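Local coordinates for PUA domain-containing protein (Thermoplasma acidophilum DSM 1728, PDB 1Q7H) that is of unknown function but carries a PUA domain, consistent with RNA binding and, more tentatively, with a role in translation initiation, at residues A[78-83]-A[113-118]. Sequence-based numbering, arbitrary orientation.
Sequences GAEPHI and KGYFIA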
# COMPACT_ATOMS: atom_id res chain seq x y z
N GLY A 78 2.80 10.22 -16.60
CA GLY A 78 2.44 11.53 -16.11
C GLY A 78 1.92 11.57 -14.68
O GLY A 78 2.15 12.55 -13.97
N ALA A 79 1.23 10.51 -14.25
CA ALA A 79 0.67 10.46 -12.90
C ALA A 79 1.70 10.17 -11.82
O ALA A 79 1.65 10.73 -10.73
CB ALA A 79 -0.45 9.41 -12.84
N GLU A 80 2.63 9.28 -12.15
CA GLU A 80 3.67 8.83 -11.22
C GLU A 80 4.35 9.86 -10.32
O GLU A 80 4.34 9.72 -9.09
CB GLU A 80 4.72 8.04 -12.00
CG GLU A 80 5.64 7.24 -11.11
CD GLU A 80 6.47 6.25 -11.89
OE1 GLU A 80 5.93 5.64 -12.84
OE2 GLU A 80 7.65 6.07 -11.54
N PRO A 81 4.95 10.92 -10.90
CA PRO A 81 5.62 11.92 -10.05
C PRO A 81 4.72 12.55 -8.97
O PRO A 81 5.17 12.82 -7.86
CB PRO A 81 6.10 12.97 -11.06
CG PRO A 81 6.20 12.21 -12.36
CD PRO A 81 5.00 11.29 -12.32
N HIS A 82 3.46 12.79 -9.28
CA HIS A 82 2.58 13.40 -8.30
C HIS A 82 2.08 12.37 -7.30
O HIS A 82 1.89 12.68 -6.12
CB HIS A 82 1.44 14.12 -9.04
CG HIS A 82 1.94 15.04 -10.12
ND1 HIS A 82 2.86 16.04 -9.88
CD2 HIS A 82 1.77 15.00 -11.46
CE1 HIS A 82 3.24 16.57 -11.03
NE2 HIS A 82 2.60 15.96 -12.00
N ILE A 83 1.89 11.14 -7.75
CA ILE A 83 1.45 10.10 -6.85
C ILE A 83 2.61 9.90 -5.86
O ILE A 83 2.38 9.70 -4.67
CB ILE A 83 1.17 8.78 -7.60
CG1 ILE A 83 -0.08 8.95 -8.49
CG2 ILE A 83 1.00 7.64 -6.62
CD1 ILE A 83 -1.33 9.40 -7.75
N LYS A 113 6.14 0.77 -15.21
CA LYS A 113 7.42 0.07 -15.26
C LYS A 113 7.44 -1.13 -14.32
O LYS A 113 8.44 -1.84 -14.22
CB LYS A 113 8.59 0.99 -14.91
CG LYS A 113 8.88 2.08 -15.92
CD LYS A 113 9.97 2.99 -15.42
CE LYS A 113 10.06 4.24 -16.26
NZ LYS A 113 10.30 3.89 -17.69
N GLY A 114 6.35 -1.35 -13.60
CA GLY A 114 6.28 -2.50 -12.72
C GLY A 114 6.36 -2.30 -11.23
O GLY A 114 5.65 -2.98 -10.49
N TYR A 115 7.22 -1.41 -10.76
CA TYR A 115 7.35 -1.20 -9.31
C TYR A 115 6.20 -0.40 -8.70
O TYR A 115 5.59 0.44 -9.35
CB TYR A 115 8.70 -0.52 -9.00
CG TYR A 115 8.93 0.77 -9.75
CD1 TYR A 115 8.47 1.98 -9.25
CD2 TYR A 115 9.58 0.77 -10.98
CE1 TYR A 115 8.62 3.16 -9.97
CE2 TYR A 115 9.73 1.93 -11.71
CZ TYR A 115 9.25 3.12 -11.20
OH TYR A 115 9.33 4.27 -11.96
N PHE A 116 5.91 -0.69 -7.44
CA PHE A 116 4.83 -0.03 -6.71
C PHE A 116 5.28 1.30 -6.14
O PHE A 116 6.42 1.45 -5.70
CB PHE A 116 4.30 -0.95 -5.62
CG PHE A 116 3.46 -2.08 -6.16
CD1 PHE A 116 2.09 -1.91 -6.36
CD2 PHE A 116 4.05 -3.28 -6.54
CE1 PHE A 116 1.33 -2.91 -6.94
CE2 PHE A 116 3.30 -4.29 -7.12
CZ PHE A 116 1.93 -4.11 -7.32
N ILE A 117 4.37 2.27 -6.13
CA ILE A 117 4.71 3.61 -5.66
C ILE A 117 3.83 4.16 -4.55
O ILE A 117 4.21 5.12 -3.90
CB ILE A 117 4.69 4.59 -6.83
CG1 ILE A 117 3.29 4.61 -7.46
CG2 ILE A 117 5.75 4.19 -7.86
CD1 ILE A 117 3.17 5.51 -8.68
N ALA A 118 2.66 3.57 -4.31
CA ALA A 118 1.81 4.08 -3.24
C ALA A 118 0.70 3.12 -2.86
O ALA A 118 0.44 2.13 -3.55
CB ALA A 118 1.20 5.42 -3.66
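Glu80 and Tyr115 meet at the outer side of this contact, where helix 80-83 meets the loop leading into strand 116-122, while Ile83, Ile117 and Ala118 close its buried side; the contact is a worked example of a hydrogen bond at the rim combined with an apolar cluster within. In that cluster the packing is close: CG2 of Ile83 sits 3.7 Å from CD1 of Ile117 and equally near CB of Ala118, with the two isoleucine side chains crossing at about a right angle. Ile117 holds CG1 between its backbone N and carbonyl carbon (chi1 60°), and the extended remainder carries CD1 on to the aliphatic CG of Glu80, 3.9 Å away. On the more open side, the extended Glu80 chain brings OE2 to the edge of the exposed Tyr115 ring, near its plane, with the carboxylate plane nearly perpendicular to the ring (85°), and the phenol OH donates a very short hydrogen bond of 2.5 Å to OE2. OE1 bonds to Ser111 OG, so both carboxylate oxygens are held, which probably restricts rotation. With an alanine here, the Tyr115 hydroxyl and Ser111 OG would probably both lose this partner, and Ile117 CD1 its contact with CG. Backbone bonds of Ile117 and Ala118 to the same Val109 form a classic beta bulge against strand 106-111, and Ile117 also touches Val75 of strand 72-75, while Tyr115 reaches Asn64 of helix 60-65.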